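Local atomic coordinates of giardin subunit alpha-1 (Giardia intestinalis, PDB entry 4EVF), a protein that belongs to the annexins, binds calcium and phosphatidylserine-containing membranes, and is involved in the parasite's attachment to the intestinal mucosa. Residues I251-K263 with R283-K295. Numbering follows the deposited sequence.
Sequences ITGMMVDKCLGAK and RMAPILRTLWRVK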
ATOM      1  N   ILE A 251      -5.158  -1.617  -0.872  1.00 14.91           N
ATOM      2  CA  ILE A 251      -4.472  -0.405  -0.421  1.00 20.17           C
ATOM      3  C   ILE A 251      -5.354   0.539   0.401  1.00 21.45           C
ATOM      4  O   ILE A 251      -4.871   1.198   1.329  1.00 21.43           O
ATOM      5  CB  ILE A 251      -3.764   0.355  -1.580  1.00 22.01           C
ATOM      6  CG1 ILE A 251      -4.749   1.160  -2.426  1.00 22.67           C
ATOM      7  CG2 ILE A 251      -2.976  -0.606  -2.471  1.00 20.20           C
ATOM      8  CD1 ILE A 251      -4.096   1.731  -3.687  1.00 22.72           C
ATOM      9  N   THR A 252      -6.645   0.599   0.087  1.00 19.81           N
ATOM     10  CA  THR A 252      -7.545   1.438   0.880  1.00 18.39           C
ATOM     11  C   THR A 252      -7.761   0.839   2.276  1.00 20.10           C
ATOM     12  O   THR A 252      -7.683   1.549   3.279  1.00 21.23           O
ATOM     13  CB  THR A 252      -8.888   1.678   0.172  1.00 17.33           C
ATOM     14  OG1 THR A 252      -8.644   2.052  -1.190  1.00 16.13           O
ATOM     15  CG2 THR A 252      -9.667   2.787   0.857  1.00 16.63           C
ATOM     16  N   GLY A 253      -7.992  -0.470   2.331  1.00 19.02           N
ATOM     17  CA  GLY A 253      -8.239  -1.173   3.581  1.00 19.86           C
ATOM     18  C   GLY A 253      -7.070  -1.151   4.556  1.00 25.04           C
ATOM     19  O   GLY A 253      -7.271  -1.086   5.773  1.00 22.67           O
ATOM     20  N   MET A 254      -5.852  -1.188   4.022  1.00 21.50           N
ATOM     21  CA  MET A 254      -4.643  -1.228   4.843  1.00 23.26           C
ATOM     22  C   MET A 254      -4.044   0.138   5.140  1.00 23.89           C
ATOM     23  O   MET A 254      -3.394   0.315   6.169  1.00 23.44           O
ATOM     24  CB  MET A 254      -3.548  -2.056   4.152  1.00 21.54           C
ATOM     25  CG  MET A 254      -3.773  -3.558   4.131  1.00 20.91           C
ATOM     26  SD  MET A 254      -2.421  -4.415   3.313  1.00 22.65           S
ATOM     27  CE  MET A 254      -2.342  -3.597   1.725  1.00 18.21           C
ATOM     28  N   MET A 255      -4.227   1.092   4.234  1.00 22.84           N
ATOM     29  CA  MET A 255      -3.310   2.232   4.188  1.00 26.72           C
ATOM     30  C   MET A 255      -3.934   3.606   3.978  1.00 24.33           C
ATOM     31  O   MET A 255      -3.213   4.607   3.929  1.00 26.14           O
ATOM     32  CB  MET A 255      -2.245   1.998   3.101  1.00 28.39           C
ATOM     33  CG  MET A 255      -1.096   1.096   3.540  1.00 31.55           C
ATOM     34  SD  MET A 255       0.062   1.952   4.636  1.00 33.85           S
ATOM     35  CE  MET A 255       1.214   2.661   3.453  1.00 25.22           C
ATOM     36  N   VAL A 256      -5.256   3.671   3.855  1.00 22.42           N
ATOM     37  CA  VAL A 256      -5.884   4.927   3.461  1.00 22.11           C
ATOM     38  C   VAL A 256      -5.512   6.063   4.418  1.00 26.46           C
ATOM     39  O   VAL A 256      -5.168   7.157   3.971  1.00 25.11           O
ATOM     40  CB  VAL A 256      -7.422   4.821   3.257  1.00 23.70           C
ATOM     41  CG1 VAL A 256      -8.146   4.620   4.574  1.00 21.59           C
ATOM     42  CG2 VAL A 256      -7.949   6.069   2.560  1.00 21.18           C
ATOM     43  N   ASP A 257      -5.545   5.793   5.725  1.00 22.77           N
ATOM     44  CA  ASP A 257      -5.250   6.835   6.715  1.00 26.57           C
ATOM     45  C   ASP A 257      -3.837   7.424   6.581  1.00 26.97           C
ATOM     46  O   ASP A 257      -3.628   8.609   6.854  1.00 32.19           O
ATOM     47  CB  ASP A 257      -5.500   6.330   8.153  1.00 26.20           C
ATOM     48  CG  ASP A 257      -4.400   5.403   8.665  1.00 27.39           C
ATOM     49  OD1 ASP A 257      -3.843   4.620   7.865  1.00 30.31           O
ATOM     50  OD2 ASP A 257      -4.092   5.455   9.880  1.00 21.75           O
ATOM     51  N   LYS A 258      -2.871   6.601   6.170  1.00 25.37           N
ATOM     52  CA  LYS A 258      -1.474   7.035   6.107  1.00 29.60           C
ATOM     53  C   LYS A 258      -1.125   7.715   4.774  1.00 29.92           C
ATOM     54  O   LYS A 258      -0.065   8.325   4.645  1.00 31.98           O
ATOM     55  CB  LYS A 258      -0.516   5.852   6.329  1.00 33.01           C
ATOM     56  CG  LYS A 258      -0.773   5.012   7.572  1.00 29.96           C
ATOM     57  CD  LYS A 258       0.423   4.103   7.867  1.00 31.43           C
ATOM     58  CE  LYS A 258       0.183   3.204   9.101  1.00 29.79           C
ATOM     59  NZ  LYS A 258      -0.690   3.831  10.123  1.00 32.09           N
ATOM     60  N   CYS A 259      -2.010   7.607   3.790  1.00 29.99           N
ATOM     61  CA  CYS A 259      -1.687   8.045   2.433  1.00 27.94           C
ATOM     62  C   CYS A 259      -2.621   9.126   1.925  1.00 29.36           C
ATOM     63  O   CYS A 259      -2.729   9.326   0.719  1.00 27.31           O
ATOM     64  CB  CYS A 259      -1.768   6.865   1.457  1.00 27.38           C
ATOM     65  SG  CYS A 259      -0.611   5.503   1.762  1.00 27.44           S
ATOM     66  N   LEU A 260      -3.305   9.821   2.820  1.00 26.30           N
ATOM     67  CA  LEU A 260      -4.339  10.746   2.362  1.00 29.83           C
ATOM     68  C   LEU A 260      -3.819  11.904   1.495  1.00 26.54           C
ATOM     69  O   LEU A 260      -4.604  12.602   0.854  1.00 26.70           O
ATOM     70  CB  LEU A 260      -5.199  11.243   3.527  1.00 30.06           C
ATOM     71  CG  LEU A 260      -6.187  10.197   4.052  1.00 31.62           C
ATOM     72  CD1 LEU A 260      -6.838  10.662   5.344  1.00 30.86           C
ATOM     73  CD2 LEU A 260      -7.253   9.850   2.997  1.00 26.87           C
ATOM     74  N   GLY A 261      -2.502  12.102   1.471  1.00 26.43           N
ATOM     75  CA  GLY A 261      -1.893  13.083   0.587  1.00 23.99           C
ATOM     76  C   GLY A 261      -1.875  12.619  -0.865  1.00 26.38           C
ATOM     77  O   GLY A 261      -1.423  13.327  -1.765  1.00 24.63           O
ATOM     78  N   ALA A 262      -2.388  11.418  -1.095  1.00 24.29           N
ATOM     79  CA  ALA A 262      -2.412  10.842  -2.431  1.00 22.86           C
ATOM     80  C   ALA A 262      -3.137  11.759  -3.421  1.00 25.10           C
ATOM     81  O   ALA A 262      -2.691  11.932  -4.559  1.00 22.11           O
ATOM     82  CB  ALA A 262      -3.042   9.466  -2.389  1.00 22.25           C
ATOM     83  N   LYS A 263      -4.239  12.374  -2.990  1.00 26.33           N
ATOM     84  CA  LYS A 263      -5.027  13.189  -3.915  1.00 26.48           C
ATOM     85  C   LYS A 263      -4.240  14.364  -4.519  1.00 28.48           C
ATOM     86  O   LYS A 263      -4.475  14.761  -5.664  1.00 26.87           O
ATOM     87  CB  LYS A 263      -6.333  13.660  -3.270  1.00 25.37           C
ATOM     88  CG  LYS A 263      -6.160  14.363  -1.953  1.00 30.33           C
ATOM     89  CD  LYS A 263      -7.512  14.657  -1.309  1.00 33.76           C
ATOM     90  CE  LYS A 263      -7.340  14.979   0.171  1.00 32.76           C
ATOM     91  NZ  LYS A 263      -8.621  15.388   0.805  1.00 39.40           N
ATOM     92  N   ARG A 283     -21.710   1.412  -7.095  1.00 24.07           N
ATOM     93  CA  ARG A 283     -21.590   1.054  -5.679  1.00 27.52           C
ATOM     94  C   ARG A 283     -20.196   1.380  -5.124  1.00 28.72           C
ATOM     95  O   ARG A 283     -20.062   2.115  -4.144  1.00 29.76           O
ATOM     96  CB  ARG A 283     -21.918  -0.435  -5.491  1.00 29.09           C
ATOM     97  CG  ARG A 283     -21.916  -0.920  -4.045  1.00 32.99           C
ATOM     98  CD  ARG A 283     -22.092  -2.428  -3.986  1.00 39.68           C
ATOM     99  NE  ARG A 283     -22.068  -2.955  -2.621  1.00 37.00           N
ATOM    100  CZ  ARG A 283     -21.886  -4.240  -2.330  1.00 36.59           C
ATOM    101  NH1 ARG A 283     -21.703  -5.119  -3.304  1.00 38.26           N
ATOM    102  NH2 ARG A 283     -21.877  -4.646  -1.068  1.00 41.31           N
ATOM    103  N   MET A 284     -19.162   0.846  -5.764  1.00 26.47           N
ATOM    104  CA  MET A 284     -17.793   0.984  -5.267  1.00 25.91           C
ATOM    105  C   MET A 284     -17.273   2.415  -5.281  1.00 24.91           C
ATOM    106  O   MET A 284     -16.598   2.848  -4.343  1.00 21.73           O
ATOM    107  CB  MET A 284     -16.840   0.107  -6.084  1.00 26.65           C
ATOM    108  CG  MET A 284     -15.370   0.320  -5.750  1.00 20.85           C
ATOM    109  SD  MET A 284     -14.956  -0.234  -4.066  1.00 26.79           S
ATOM    110  CE  MET A 284     -15.172  -2.001  -4.246  1.00 30.87           C
ATOM    111  N   ALA A 285     -17.565   3.148  -6.352  1.00 23.05           N
ATOM    112  CA  ALA A 285     -16.976   4.475  -6.527  1.00 19.58           C
ATOM    113  C   ALA A 285     -17.244   5.466  -5.381  1.00 22.66           C
ATOM    114  O   ALA A 285     -16.317   6.118  -4.896  1.00 23.77           O
ATOM    115  CB  ALA A 285     -17.374   5.074  -7.870  1.00 26.47           C
ATOM    116  N   PRO A 286     -18.511   5.610  -4.963  1.00 24.09           N
ATOM    117  CA  PRO A 286     -18.753   6.564  -3.875  1.00 22.77           C
ATOM    118  C   PRO A 286     -18.026   6.147  -2.596  1.00 20.21           C
ATOM    119  O   PRO A 286     -17.586   6.996  -1.824  1.00 21.55           O
ATOM    120  CB  PRO A 286     -20.279   6.513  -3.680  1.00 22.66           C
ATOM    121  CG  PRO A 286     -20.738   5.285  -4.388  1.00 26.23           C
ATOM    122  CD  PRO A 286     -19.765   5.057  -5.507  1.00 24.92           C
ATOM    123  N   ILE A 287     -17.910   4.846  -2.385  1.00 22.84           N
ATOM    124  CA  ILE A 287     -17.189   4.345  -1.229  1.00 24.87           C
ATOM    125  C   ILE A 287     -15.734   4.801  -1.293  1.00 23.87           C
ATOM    126  O   ILE A 287     -15.224   5.370  -0.330  1.00 19.81           O
ATOM    127  CB  ILE A 287     -17.276   2.817  -1.121  1.00 25.15           C
ATOM    128  CG1 ILE A 287     -18.709   2.396  -0.777  1.00 24.70           C
ATOM    129  CG2 ILE A 287     -16.280   2.296  -0.085  1.00 21.60           C
ATOM    130  CD1 ILE A 287     -18.956   0.906  -0.876  1.00 21.28           C
ATOM    131  N   LEU A 288     -15.074   4.573  -2.432  1.00 20.79           N
ATOM    132  CA  LEU A 288     -13.671   4.959  -2.565  1.00 20.24           C
ATOM    133  C   LEU A 288     -13.462   6.472  -2.444  1.00 22.01           C
ATOM    134  O   LEU A 288     -12.574   6.923  -1.709  1.00 19.13           O
ATOM    135  CB  LEU A 288     -13.057   4.420  -3.870  1.00 16.65           C
ATOM    136  CG  LEU A 288     -12.916   2.906  -4.057  1.00 23.66           C
ATOM    137  CD1 LEU A 288     -12.292   2.585  -5.437  1.00 20.65           C
ATOM    138  CD2 LEU A 288     -12.105   2.257  -2.919  1.00 18.84           C
ATOM    139  N   ARG A 289     -14.284   7.250  -3.132  1.00 19.81           N
ATOM    140  CA  ARG A 289     -14.180   8.691  -3.065  1.00 23.52           C
ATOM    141  C   ARG A 289     -14.378   9.212  -1.625  1.00 22.77           C
ATOM    142  O   ARG A 289     -13.767  10.138  -1.239  1.00 27.19           O
ATOM    143  CB  ARG A 289     -15.112   9.421  -4.035  1.00 22.34           C
ATOM    144  CG  ARG A 289     -14.740   9.353  -5.505  1.00 32.66           C
ATOM    145  CD  ARG A 289     -15.760  10.049  -6.382  1.00 29.14           C
ATOM    146  NE  ARG A 289     -15.430  11.441  -6.479  1.00 33.43           N
ATOM    147  CZ  ARG A 289     -16.003  12.318  -7.277  1.00 33.06           C
ATOM    148  NH1 ARG A 289     -16.941  11.961  -8.096  1.00 29.25           N
ATOM    149  NH2 ARG A 289     -15.600  13.552  -7.270  1.00 36.13           N
ATOM    150  N   THR A 290     -15.239   8.598  -0.860  1.00 22.82           N
ATOM    151  CA  THR A 290     -15.414   8.969   0.544  1.00 25.80           C
ATOM    152  C   THR A 290     -14.118   8.715   1.327  1.00 20.89           C
ATOM    153  O   THR A 290     -13.588   9.609   2.001  1.00 23.91           O
ATOM    154  CB  THR A 290     -16.567   8.187   1.195  1.00 24.83           C
ATOM    155  OG1 THR A 290     -17.775   8.398   0.453  1.00 28.25           O
ATOM    156  CG2 THR A 290     -16.777   8.644   2.634  1.00 25.51           C
ATOM    157  N   LEU A 291     -13.605   7.495   1.219  1.00 20.72           N
ATOM    158  CA  LEU A 291     -12.418   7.089   1.971  1.00 21.08           C
ATOM    159  C   LEU A 291     -11.174   7.890   1.609  1.00 24.24           C
ATOM    160  O   LEU A 291     -10.343   8.156   2.480  1.00 22.52           O
ATOM    161  CB  LEU A 291     -12.160   5.586   1.835  1.00 20.85           C
ATOM    162  CG  LEU A 291     -13.255   4.664   2.390  1.00 20.69           C
ATOM    163  CD1 LEU A 291     -13.125   3.242   1.852  1.00 20.05           C
ATOM    164  CD2 LEU A 291     -13.238   4.671   3.928  1.00 25.70           C
ATOM    165  N   TRP A 292     -11.049   8.283   0.339  1.00 20.68           N
ATOM    166  CA  TRP A 292      -9.869   9.007  -0.129  1.00 19.32           C
ATOM    167  C   TRP A 292     -10.049  10.520  -0.053  1.00 21.84           C
ATOM    168  O   TRP A 292      -9.137  11.279  -0.359  1.00 24.19           O
ATOM    169  CB  TRP A 292      -9.455   8.554  -1.535  1.00 19.81           C
ATOM    170  CG  TRP A 292      -8.826   7.207  -1.518  1.00 18.36           C
ATOM    171  CD1 TRP A 292      -9.415   6.017  -1.844  1.00 15.97           C
ATOM    172  CD2 TRP A 292      -7.491   6.898  -1.103  1.00 19.05           C
ATOM    173  NE1 TRP A 292      -8.518   4.989  -1.673  1.00 17.71           N
ATOM    174  CE2 TRP A 292      -7.327   5.504  -1.231  1.00 16.26           C
ATOM    175  CE3 TRP A 292      -6.407   7.670  -0.662  1.00 22.07           C
ATOM    176  CZ2 TRP A 292      -6.132   4.862  -0.919  1.00 20.97           C
ATOM    177  CZ3 TRP A 292      -5.215   7.028  -0.353  1.00 20.96           C
ATOM    178  CH2 TRP A 292      -5.090   5.636  -0.481  1.00 22.06           C
ATOM    179  N   ARG A 293     -11.226  10.936   0.401  1.00 23.87           N
ATOM    180  CA  ARG A 293     -11.553  12.343   0.612  1.00 24.93           C
ATOM    181  C   ARG A 293     -11.488  13.157  -0.673  1.00 28.70           C
ATOM    182  O   ARG A 293     -10.910  14.242  -0.713  1.00 27.98           O
ATOM    183  CB  ARG A 293     -10.674  12.966   1.705  1.00 27.65           C
ATOM    184  CG  ARG A 293     -11.013  12.461   3.091  1.00 27.94           C
ATOM    185  CD  ARG A 293     -10.252  13.224   4.176  1.00 29.82           C
ATOM    186  NE  ARG A 293     -10.364  12.540   5.457  1.00 30.00           N
ATOM    187  CZ  ARG A 293      -9.634  12.837   6.529  1.00 30.01           C
ATOM    188  NH1 ARG A 293      -8.732  13.810   6.475  1.00 31.63           N
ATOM    189  NH2 ARG A 293      -9.798  12.154   7.656  1.00 27.39           N
ATOM    190  N   VAL A 294     -12.101  12.631  -1.711  1.00 28.98           N
ATOM    191  CA  VAL A 294     -12.207  13.357  -2.934  1.00 29.56           C
ATOM    192  C   VAL A 294     -13.642  13.247  -3.501  1.00 29.77           C
ATOM    193  O   VAL A 294     -13.818  12.876  -4.631  1.00 30.76           O
ATOM    194  CB  VAL A 294     -11.140  12.954  -3.967  1.00 32.69           C
ATOM    195  CG1 VAL A 294      -9.782  13.219  -3.396  1.00 39.73           C
ATOM    196  CG2 VAL A 294     -11.206  11.535  -4.329  1.00 30.09           C
ATOM    197  N   LYS A 295     -14.643  13.603  -2.696  1.00 33.38           N
ATOM    198  CA  LYS A 295     -16.009  13.745  -3.183  1.00 36.78           C
ATOM    199  C   LYS A 295     -16.069  14.897  -4.176  1.00 36.93           C
ATOM    200  O   LYS A 295     -17.033  15.022  -4.938  1.00 47.04           O
ATOM    201  CB  LYS A 295     -16.964  14.026  -2.026  1.00 40.13           C
ATOM    202  CG  LYS A 295     -16.966  12.981  -0.930  1.00 41.47           C
ATOM    203  CD  LYS A 295     -17.836  13.435   0.245  1.00 44.05           C
ATOM    204  CE  LYS A 295     -17.851  12.389   1.340  1.00 43.88           C
ATOM    205  NZ  LYS A 295     -19.015  11.485   1.110  1.00 42.73           N
TER
HETATM  206  O   HOH W   1      -6.497  10.986  -0.942  1.00 30.75           O
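Trp292 pushes its indole from the C-terminal part of helix 284-292 into the bend between helices 245-255 and 262-265. Val256 lies over one face of the ring: CG2, anti to its own backbone N, sits 3.8 Å from the centroid of the six-membered ring of Trp292 and only 9° off the ring normal, a clean CH-pi contact. At the edge, Trp292 NE1 donates to Thr252 OG1 over 3.0 Å, with the oxygen tilted 16° out of the ring plane. That hydroxyl also bonds to Met248 O, one turn back in its helix, while Thr252 CG2 packs 3.6 Å from Leu291 CD1. Farther round the indole, Cys259 O meets the edge at Trp292 CZ3, and Ala262 CB approaches obliquely.

Beyond the helix the chain turns in a Schellman motif at Arg293. The flat guanidinium of Arg293 carries Leu260 CD1 over the centre of one face, 3.7 Å above it, and its NH2 bonds to Ser28 O. Lys263, extended beyond CG, runs past Val294 in the opposite direction, with its CD a tight 3.4 Å from Val294 CG1, and its NZ donates to Arg293 O at 3.0 Å. A water joins Leu260 O to Trp292 O.

Near this annexin fold's C-terminus, apolar packing seats the indole and, with the Thr252 bond, would hold its rotation, while Lys263 and the water satisfy carbonyls at the Schellman turn around Arg293.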